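Local coordinates for capsid protein (Macrobrachium rosenbergii nodavirus, PDB 5YKU) that probably forms the dimeric protruding spikes on the shell of a shrimp nodavirus, with its zinc-binding P-domain projecting from the particle surface, at residues I33-K41 with Y115-N125; V55-E65 with E95-G106. All coordinates share one frame; numbering follows the deposited sequence.

Contact 1. Residues I33-K41 with Y115-N125; sequences ITGLKPNSK and YRIIRAIVGNN
Asn125, the C-terminal residue, grips the backbone of Lys41 with both ends of its carboxamide. Its CB points away from residues 33-41, but with CG anti to the backbone N (chi1 -156°) the amide swings back to them. OD1 accepts from Lys41 N at 2.9 Å on a lone pair and lies 3.5 Å from Ser40 CB. ND2 spends its two hydrogens on Lys41 O, 3.0 Å away, and on Ala120 O, 2.9 Å away, both acceptors in the amide plane. Three nearly straight bonds thus fix the rotation of the group, which is held between the backbones of Lys41 and Ala120.

Beside it, the extended chain of Lys37 bends at its last torsion (chi4 -63°) and sets NZ 2.8 Å from Asn124 O, in the carbonyl plane. Its CD lies 3.6 Å from Arg119 NH1, which itself donates to Asn125 O.

The other end is apolar. Ile33 CD1 sits 3.6 Å from Tyr115 CZ, a CH-pi contact over one ring face, offset toward the rim, while Ile33 CG2 and Ile117 CD1 meet tip to tip.

Two beta turns, type II at Lys37-Ser40 and type II' at Val122-Asn125, come together here: the C-terminal tail folds back from strand 114-121 and is pinned where the loop after strand 26-33 enters strand 41-47, in an all-beta, antiparallel domain.

Contact 2. Residues V55-E65 with E95-G106; sequences VLQKCTITCNE and EATFTLVTDYQG
Gln57 lies over one face of the Tyr104 ring, its CB 3.5 Å from the ring centroid and almost on the normal. CG is anti to the carbonyl carbon (chi1 -64°) and the chain runs on extended, carrying NE2 to Gly106 O at 2.9 Å, while OE1 bonds to Arg50. Lys58 O meets the ring's edge in plane, 3.2 Å from Tyr104 CE1.

Antiparallel pairing runs from Gln57-Tyr104 to Cys63-Phe98. On the same side of the sheet as Gln57, Ile61 and Leu100 lie side by side, and Cys63 SG stands over a face of Phe98, 4.2 Å from the ring centroid. The other side is largely polar, with Val101 among threonines: separate waters link Lys58 NZ to Asp103 OD2 and Thr60 OG1 to Val101 O. Asp103 OD1 also forms a salt bridge with Lys26.

Just beyond strand 57-63, Asn64 OD1 accepts from Thr99 OG1 at 2.7 Å, on a lone pair, and the bent chain of Glu65 brings OE2 to Thr97 N at 2.9 Å, met on the anti side of the carboxylate.

In this helix-free domain, strand 69-75 flanks 57-63 and strand 26-33 flanks 96-104, while Trp19 and Phe88 pack edge-to-face on Phe98.

From the N terminus, the chain passes through strands 10-18 and 26-33 and reaches residues 33-41, the first half of contact 1. Contact 2 opens at 55-65 and closes a smaller loop at 95-106, wholly within the larger one that contact 1 completes at 115-125; the two nest and do not cross. Their centres are 21 Å apart on opposite sides of the chain's centre, yet their ends touch: Ile33 N bonds to Ala96 O, Thr34 OG1 to the zinc ligand Glu95, and Ile33 CD1 packs on Phe98. Contact 2 joins neighbouring strands, whereas contact 1 joins the end of strand 26-33, outermost within this chain, and the loop after it to strand 114-121 and the C-terminal tail.

Contact 1. Residues I33-K41 with Y115-N125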
loop_
_atom_site.group_PDB
_atom_site.type_symbol
_atom_site.label_atom_id
_atom_site.label_comp_id
_atom_site.label_asym_id
_atom_site.label_seq_id
_atom_site.Cartn_x
_atom_site.Cartn_y
_atom_site.Cartn_z
ATOM N N ILE A 33 1.740 6.875 5.024
ATOM C CA ILE A 33 1.475 5.821 6.009
ATOM C C ILE A 33 2.291 6.164 7.208
ATOM O O ILE A 33 3.496 6.512 7.104
ATOM C CB ILE A 33 1.801 4.437 5.457
ATOM C CG1 ILE A 33 0.904 4.112 4.270
ATOM C CG2 ILE A 33 1.686 3.341 6.512
ATOM C CD1 ILE A 33 1.006 2.695 3.685
ATOM N N THR A 34 1.722 6.075 8.387
ATOM C CA THR A 34 2.373 6.532 9.626
ATOM C C THR A 34 2.281 5.431 10.671
ATOM O O THR A 34 1.634 4.421 10.491
ATOM C CB THR A 34 1.754 7.866 10.043
ATOM O OG1 THR A 34 2.508 8.532 11.071
ATOM C CG2 THR A 34 0.381 7.549 10.604
ATOM N N GLY A 35 3.040 5.646 11.769
ATOM C CA GLY A 35 3.008 4.722 12.849
ATOM C C GLY A 35 3.888 3.503 12.703
ATOM O O GLY A 35 3.669 2.479 13.345
ATOM N N LEU A 36 4.800 3.507 11.748
ATOM C CA LEU A 36 5.694 2.359 11.480
ATOM C C LEU A 36 6.924 2.518 12.325
ATOM O O LEU A 36 7.271 3.634 12.736
ATOM C CB LEU A 36 6.094 2.350 10.018
ATOM C CG LEU A 36 4.965 2.247 9.044
ATOM C CD1 LEU A 36 5.518 2.461 7.615
ATOM C CD2 LEU A 36 4.248 0.948 9.155
ATOM N N LYS A 37 7.621 1.433 12.624
ATOM C CA LYS A 37 8.847 1.553 13.389
ATOM C C LYS A 37 9.826 2.378 12.591
ATOM O O LYS A 37 10.191 2.009 11.461
ATOM C CB LYS A 37 9.441 0.198 13.779
ATOM C CG LYS A 37 10.563 0.261 14.704
ATOM C CD LYS A 37 10.972 -1.129 15.212
ATOM C CE LYS A 37 12.007 -0.981 16.295
ATOM N NZ LYS A 37 13.259 -0.374 15.917
ATOM N N PRO A 38 10.411 3.462 13.147
ATOM C CA PRO A 38 11.294 4.224 12.340
ATOM C C PRO A 38 12.485 3.433 11.818
ATOM O O PRO A 38 13.088 2.616 12.533
ATOM C CB PRO A 38 11.740 5.349 13.255
ATOM C CG PRO A 38 10.562 5.513 14.199
ATOM C CD PRO A 38 10.046 4.139 14.432
ATOM N N ASN A 39 12.773 3.682 10.562
ATOM C CA ASN A 39 13.917 3.038 9.858
ATOM C C ASN A 39 13.759 1.532 9.592
ATOM O O ASN A 39 14.674 0.946 9.034
ATOM C CB ASN A 39 15.276 3.326 10.547
ATOM C CG ASN A 39 15.396 4.801 10.882
ATOM O OD1 ASN A 39 15.288 5.654 10.059
ATOM N ND2 ASN A 39 15.549 5.049 12.174
ATOM N N SER A 40 12.621 0.936 9.922
ATOM C CA SER A 40 12.458 -0.496 9.651
ATOM C C SER A 40 12.169 -0.700 8.169
ATOM O O SER A 40 11.684 0.181 7.470
ATOM C CB SER A 40 11.357 -1.071 10.506
ATOM O OG SER A 40 11.853 -1.318 11.824
ATOM N N LYS A 41 12.452 -1.905 7.730
ATOM C CA LYS A 41 12.276 -2.365 6.329
ATOM C C LYS A 41 11.030 -3.231 6.297
ATOM O O LYS A 41 10.789 -4.105 7.112
ATOM C CB LYS A 41 13.461 -3.185 5.904
ATOM C CG LYS A 41 14.717 -2.373 5.962
ATOM C CD LYS A 41 15.929 -3.319 6.025
ATOM C CE LYS A 41 17.321 -2.652 5.820
ATOM N NZ LYS A 41 18.414 -3.698 6.086
ATOM N N TYR A 115 -4.500 -2.346 1.647
ATOM C CA TYR A 115 -3.135 -2.764 1.710
ATOM C C TYR A 115 -2.805 -3.477 3.000
ATOM O O TYR A 115 -3.472 -3.330 4.025
ATOM C CB TYR A 115 -2.173 -1.570 1.492
ATOM C CG TYR A 115 -2.148 -0.603 2.643
ATOM C CD1 TYR A 115 -1.472 -0.866 3.819
ATOM C CD2 TYR A 115 -2.780 0.641 2.516
ATOM C CE1 TYR A 115 -1.443 0.135 4.828
ATOM C CE2 TYR A 115 -2.838 1.545 3.513
ATOM C CZ TYR A 115 -2.133 1.289 4.661
ATOM O OH TYR A 115 -2.174 2.243 5.699
ATOM N N ARG A 116 -1.760 -4.332 2.933
ATOM C CA ARG A 116 -1.221 -5.125 4.063
ATOM C C ARG A 116 0.258 -4.866 4.149
ATOM O O ARG A 116 0.954 -5.001 3.131
ATOM C CB ARG A 116 -1.554 -6.584 3.856
ATOM C CG ARG A 116 -1.016 -7.458 4.990
ATOM C CD ARG A 116 -1.316 -8.950 4.715
ATOM N NE ARG A 116 -2.716 -9.211 4.475
ATOM C CZ ARG A 116 -3.677 -9.207 5.364
ATOM N NH1 ARG A 116 -3.439 -9.082 6.642
ATOM N NH2 ARG A 116 -4.916 -9.458 4.922
ATOM N N ILE A 117 0.731 -4.569 5.315
ATOM C CA ILE A 117 2.180 -4.365 5.535
ATOM C C ILE A 117 2.747 -5.526 6.247
ATOM O O ILE A 117 2.152 -6.065 7.234
ATOM C CB ILE A 117 2.433 -3.063 6.295
ATOM C CG1 ILE A 117 2.082 -1.879 5.379
ATOM C CG2 ILE A 117 3.898 -2.987 6.765
ATOM C CD1 ILE A 117 2.165 -0.511 5.978
ATOM N N ILE A 118 3.829 -6.070 5.701
ATOM C CA ILE A 118 4.551 -7.212 6.236
ATOM C C ILE A 118 5.849 -6.733 6.828
ATOM O O ILE A 118 6.684 -6.050 6.133
ATOM C CB ILE A 118 4.821 -8.283 5.229
ATOM C CG1 ILE A 118 3.464 -8.784 4.717
ATOM C CG2 ILE A 118 5.623 -9.429 5.801
ATOM C CD1 ILE A 118 3.595 -9.569 3.466
ATOM N N ARG A 119 6.137 -7.074 8.104
ATOM C CA ARG A 119 7.339 -6.701 8.801
ATOM C C ARG A 119 8.038 -7.914 9.354
ATOM O O ARG A 119 7.416 -8.691 10.099
ATOM C CB ARG A 119 6.956 -5.803 10.015
ATOM C CG ARG A 119 8.128 -5.390 10.860
ATOM C CD ARG A 119 7.639 -4.702 12.130
ATOM N NE ARG A 119 8.663 -4.585 13.152
ATOM C CZ ARG A 119 8.444 -4.498 14.456
ATOM N NH1 ARG A 119 9.499 -4.465 15.216
ATOM N NH2 ARG A 119 7.172 -4.539 14.880
ATOM N N ALA A 120 9.275 -8.169 8.984
ATOM C CA ALA A 120 10.129 -9.196 9.659
ATOM C C ALA A 120 10.564 -8.621 11.029
ATOM O O ALA A 120 11.183 -7.561 11.090
ATOM C CB ALA A 120 11.353 -9.490 8.808
ATOM N N ILE A 121 10.185 -9.337 12.072
ATOM C CA ILE A 121 10.562 -8.983 13.440
ATOM C C ILE A 121 11.871 -9.730 13.784
ATOM O O ILE A 121 11.792 -10.936 14.052
ATOM C CB ILE A 121 9.427 -9.244 14.395
ATOM C CG1 ILE A 121 8.235 -8.345 13.973
ATOM C CG2 ILE A 121 9.898 -8.835 15.817
ATOM C CD1 ILE A 121 7.000 -8.531 14.808
ATOM N N VAL A 122 12.952 -9.058 13.626
ATOM C CA VAL A 122 14.293 -9.673 13.764
ATOM C C VAL A 122 15.262 -8.568 13.934
ATOM O O VAL A 122 15.045 -7.444 13.451
ATOM C CB VAL A 122 14.581 -10.537 12.521
ATOM C CG1 VAL A 122 14.749 -9.673 11.262
ATOM C CG2 VAL A 122 15.842 -11.414 12.779
ATOM N N GLY A 123 16.310 -8.783 14.729
ATOM C CA GLY A 123 17.192 -7.688 15.053
ATOM C C GLY A 123 16.473 -6.516 15.706
ATOM O O GLY A 123 15.664 -6.697 16.574
ATOM N N ASN A 124 16.728 -5.347 15.208
ATOM C CA ASN A 124 15.975 -4.172 15.553
ATOM C C ASN A 124 14.903 -3.732 14.532
ATOM O O ASN A 124 14.306 -2.674 14.643
ATOM C CB ASN A 124 16.941 -3.026 15.787
ATOM C CG ASN A 124 17.802 -3.281 17.008
ATOM O OD1 ASN A 124 17.304 -3.601 18.082
ATOM N ND2 ASN A 124 19.047 -3.177 16.790
ATOM N N ASN A 125 14.639 -4.601 13.581
ATOM C CA ASN A 125 13.610 -4.284 12.551
ATOM C C ASN A 125 12.211 -4.362 13.034
ATOM O O ASN A 125 11.971 -5.223 13.939
ATOM C CB ASN A 125 13.701 -5.295 11.396
ATOM C CG ASN A 125 13.100 -4.653 10.134
ATOM O OD1 ASN A 125 13.617 -3.669 9.659
ATOM N ND2 ASN A 125 12.021 -5.218 9.651
#

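Contact 2. Residues V55-E65 with E95-G106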
loop_
_atom_site.group_PDB
_atom_site.type_symbol
_atom_site.label_atom_id
_atom_site.label_comp_id
_atom_site.label_asym_id
_atom_site.label_seq_id
_atom_site.Cartn_x
_atom_site.Cartn_y
_atom_site.Cartn_z
ATOM N N VAL A 55 -17.260 -0.152 -12.488
ATOM C CA VAL A 55 -17.013 1.076 -13.231
ATOM C C VAL A 55 -15.542 1.364 -13.311
ATOM O O VAL A 55 -15.088 2.521 -13.359
ATOM C CB VAL A 55 -17.904 2.243 -12.813
ATOM C CG1 VAL A 55 -19.369 1.946 -13.128
ATOM C CG2 VAL A 55 -17.732 2.610 -11.389
ATOM N N LEU A 56 -14.748 0.281 -13.407
ATOM C CA LEU A 56 -13.416 0.377 -13.915
ATOM C C LEU A 56 -12.528 1.314 -13.116
ATOM O O LEU A 56 -12.050 2.365 -13.557
ATOM C CB LEU A 56 -13.313 0.755 -15.395
ATOM C CG LEU A 56 -13.901 -0.266 -16.381
ATOM C CD1 LEU A 56 -15.412 -0.281 -16.456
ATOM C CD2 LEU A 56 -13.330 0.053 -17.830
ATOM N N GLN A 57 -12.346 1.039 -11.826
ATOM C CA GLN A 57 -11.618 1.874 -10.897
ATOM C C GLN A 57 -10.180 1.400 -10.845
ATOM O O GLN A 57 -9.829 0.395 -10.188
ATOM C CB GLN A 57 -12.358 1.909 -9.536
ATOM C CG GLN A 57 -13.709 2.543 -9.683
ATOM C CD GLN A 57 -14.528 2.696 -8.442
ATOM O OE1 GLN A 57 -14.324 1.942 -7.447
ATOM N NE2 GLN A 57 -15.432 3.597 -8.451
ATOM N N LYS A 58 -9.285 2.051 -11.566
ATOM C CA LYS A 58 -7.885 1.705 -11.656
ATOM C C LYS A 58 -7.048 2.550 -10.708
ATOM O O LYS A 58 -7.203 3.794 -10.669
ATOM C CB LYS A 58 -7.362 1.990 -13.079
ATOM C CG LYS A 58 -5.932 1.489 -13.305
ATOM C CD LYS A 58 -5.411 1.851 -14.731
ATOM C CE LYS A 58 -4.039 1.367 -14.936
ATOM N NZ LYS A 58 -3.699 1.776 -16.367
ATOM N N CYS A 59 -6.174 1.901 -9.943
ATOM C CA CYS A 59 -5.253 2.639 -9.082
ATOM C C CYS A 59 -3.880 2.013 -9.166
ATOM O O CYS A 59 -3.778 0.779 -9.126
ATOM C CB CYS A 59 -5.800 2.542 -7.624
ATOM S SG CYS A 59 -4.666 3.301 -6.406
ATOM N N THR A 60 -2.893 2.844 -9.300
ATOM C CA THR A 60 -1.490 2.424 -9.338
ATOM C C THR A 60 -0.708 3.149 -8.300
ATOM O O THR A 60 -0.879 4.422 -8.178
ATOM C CB THR A 60 -0.873 2.676 -10.726
ATOM O OG1 THR A 60 -1.723 2.162 -11.742
ATOM C CG2 THR A 60 0.446 2.053 -10.864
ATOM N N ILE A 61 0.119 2.490 -7.542
ATOM C CA ILE A 61 0.822 3.079 -6.391
ATOM C C ILE A 61 2.269 2.808 -6.479
ATOM O O ILE A 61 2.696 1.685 -6.756
ATOM C CB ILE A 61 0.261 2.548 -5.068
ATOM C CG1 ILE A 61 -1.285 2.763 -5.173
ATOM C CG2 ILE A 61 0.968 3.204 -3.879
ATOM C CD1 ILE A 61 -1.938 2.519 -3.918
ATOM N N THR A 62 3.079 3.849 -6.192
ATOM C CA THR A 62 4.502 3.714 -6.010
ATOM C C THR A 62 4.894 4.419 -4.706
ATOM O O THR A 62 4.081 5.209 -4.165
ATOM C CB THR A 62 5.264 4.297 -7.222
ATOM O OG1 THR A 62 4.917 5.689 -7.352
ATOM C CG2 THR A 62 5.018 3.553 -8.468
ATOM N N CYS A 63 6.096 4.189 -4.226
ATOM C CA CYS A 63 6.578 4.807 -2.972
ATOM C C CYS A 63 7.667 5.827 -3.245
ATOM O O CYS A 63 8.539 5.572 -4.094
ATOM C CB CYS A 63 7.113 3.714 -2.074
ATOM S SG CYS A 63 7.687 4.258 -0.467
ATOM N N ASN A 64 7.569 6.954 -2.589
ATOM C CA ASN A 64 8.503 8.081 -2.807
ATOM C C ASN A 64 9.705 7.964 -1.950
ATOM O O ASN A 64 10.621 8.760 -2.162
ATOM C CB ASN A 64 7.793 9.386 -2.427
ATOM C CG ASN A 64 6.649 9.759 -3.266
ATOM O OD1 ASN A 64 6.114 9.068 -4.028
ATOM N ND2 ASN A 64 6.215 10.982 -3.026
ATOM N N GLU A 65 9.811 7.062 -1.022
ATOM C CA GLU A 65 10.967 6.936 -0.118
ATOM C C GLU A 65 12.251 6.613 -0.907
ATOM O O GLU A 65 12.197 5.825 -1.845
ATOM C CB GLU A 65 10.772 5.944 1.027
ATOM C CG GLU A 65 9.672 6.314 1.941
ATOM C CD GLU A 65 9.710 7.756 2.469
ATOM O OE1 GLU A 65 10.798 8.100 3.007
ATOM O OE2 GLU A 65 8.667 8.497 2.400
ATOM N N GLU A 95 7.332 6.961 8.962
ATOM C CA GLU A 95 6.428 7.154 7.890
ATOM C C GLU A 95 7.003 6.743 6.556
ATOM O O GLU A 95 8.199 6.651 6.339
ATOM C CB GLU A 95 5.988 8.643 7.863
ATOM C CG GLU A 95 5.323 9.135 9.118
ATOM C CD GLU A 95 4.511 10.452 8.889
ATOM O OE1 GLU A 95 4.783 11.154 7.991
ATOM O OE2 GLU A 95 3.657 10.552 9.736
ATOM N N ALA A 96 6.073 6.618 5.585
ATOM C CA ALA A 96 6.466 6.465 4.194
ATOM C C ALA A 96 5.417 7.109 3.334
ATOM O O ALA A 96 4.227 6.918 3.583
ATOM C CB ALA A 96 6.677 4.991 3.854
ATOM N N THR A 97 5.832 7.837 2.332
ATOM C CA THR A 97 4.939 8.520 1.442
ATOM C C THR A 97 4.807 7.749 0.159
ATOM O O THR A 97 5.780 7.301 -0.436
ATOM C CB THR A 97 5.452 9.914 1.109
ATOM O OG1 THR A 97 5.549 10.692 2.325
ATOM C CG2 THR A 97 4.549 10.668 0.148
ATOM N N PHE A 98 3.603 7.582 -0.304
ATOM C CA PHE A 98 3.205 6.921 -1.569
ATOM C C PHE A 98 2.507 7.845 -2.492
ATOM O O PHE A 98 1.786 8.736 -2.046
ATOM C CB PHE A 98 2.274 5.713 -1.259
ATOM C CG PHE A 98 2.974 4.673 -0.421
ATOM C CD1 PHE A 98 3.053 4.818 0.981
ATOM C CD2 PHE A 98 3.522 3.560 -0.975
ATOM C CE1 PHE A 98 3.764 3.894 1.740
ATOM C CE2 PHE A 98 4.216 2.644 -0.199
ATOM C CZ PHE A 98 4.340 2.808 1.156
ATOM N N THR A 99 2.734 7.622 -3.761
ATOM C CA THR A 99 2.039 8.347 -4.834
ATOM C C THR A 99 1.028 7.461 -5.474
ATOM O O THR A 99 1.359 6.319 -5.900
ATOM C CB THR A 99 3.002 8.863 -5.891
ATOM O OG1 THR A 99 3.842 9.861 -5.240
ATOM C CG2 THR A 99 2.280 9.592 -7.014
ATOM N N LEU A 100 -0.194 7.836 -5.503
ATOM C CA LEU A 100 -1.322 7.187 -6.065
ATOM C C LEU A 100 -1.762 7.842 -7.333
ATOM O O LEU A 100 -1.915 9.058 -7.403
ATOM C CB LEU A 100 -2.512 7.122 -5.119
ATOM C CG LEU A 100 -2.275 6.399 -3.760
ATOM C CD1 LEU A 100 -1.722 7.402 -2.733
ATOM C CD2 LEU A 100 -3.522 5.748 -3.253
ATOM N N VAL A 101 -1.922 7.095 -8.405
ATOM C CA VAL A 101 -2.447 7.558 -9.682
ATOM C C VAL A 101 -3.727 6.796 -9.951
ATOM O O VAL A 101 -3.684 5.528 -10.018
ATOM C CB VAL A 101 -1.442 7.397 -10.791
ATOM C CG1 VAL A 101 -2.066 7.844 -12.143
ATOM C CG2 VAL A 101 -0.104 8.082 -10.531
ATOM N N THR A 102 -4.823 7.494 -9.980
ATOM C CA THR A 102 -6.147 6.873 -10.129
ATOM C C THR A 102 -6.778 7.278 -11.406
ATOM O O THR A 102 -6.710 8.404 -11.821
ATOM C CB THR A 102 -7.043 7.073 -8.942
ATOM O OG1 THR A 102 -7.165 8.488 -8.701
ATOM C CG2 THR A 102 -6.473 6.435 -7.667
ATOM N N ASP A 103 -7.461 6.359 -12.049
ATOM C CA ASP A 103 -8.202 6.544 -13.286
ATOM C C ASP A 103 -9.472 5.676 -13.144
ATOM O O ASP A 103 -9.443 4.452 -13.282
ATOM C CB ASP A 103 -7.348 6.114 -14.504
ATOM C CG ASP A 103 -8.104 6.210 -15.768
ATOM O OD1 ASP A 103 -9.300 6.455 -15.823
ATOM O OD2 ASP A 103 -7.424 5.831 -16.777
ATOM N N TYR A 104 -10.549 6.284 -12.723
ATOM C CA TYR A 104 -11.803 5.645 -12.417
ATOM C C TYR A 104 -12.815 6.043 -13.477
ATOM O O TYR A 104 -13.001 7.259 -13.681
ATOM C CB TYR A 104 -12.301 6.023 -11.021
ATOM C CG TYR A 104 -11.612 5.481 -9.789
ATOM C CD1 TYR A 104 -10.305 4.974 -9.831
ATOM C CD2 TYR A 104 -12.252 5.490 -8.546
ATOM C CE1 TYR A 104 -9.662 4.516 -8.679
ATOM C CE2 TYR A 104 -11.637 5.027 -7.429
ATOM C CZ TYR A 104 -10.314 4.579 -7.479
ATOM O OH TYR A 104 -9.645 4.100 -6.360
ATOM N N GLN A 105 -13.505 5.143 -14.109
ATOM C CA GLN A 105 -14.538 5.543 -15.109
ATOM C C GLN A 105 -15.668 6.223 -14.437
ATOM O O GLN A 105 -16.199 7.221 -14.922
ATOM C CB GLN A 105 -14.998 4.362 -15.875
ATOM C CG GLN A 105 -16.097 4.711 -16.915
ATOM C CD GLN A 105 -16.612 3.487 -17.560
ATOM O OE1 GLN A 105 -17.774 3.081 -17.215
ATOM N NE2 GLN A 105 -15.885 2.911 -18.320
ATOM N N GLY A 106 -16.084 5.738 -13.269
ATOM C CA GLY A 106 -17.050 6.330 -12.360
ATOM C C GLY A 106 -16.576 6.390 -10.954
ATOM O O GLY A 106 -15.690 5.564 -10.606
HETATM O O HOH W 1 -4.856 4.481 -16.919
HETATM O O HOH W 2 -3.668 3.978 -12.288
HETATM O O HOH W 3 2.526 6.209 -8.540
HETATM O O HOH W 4 7.382 10.350 4.282
#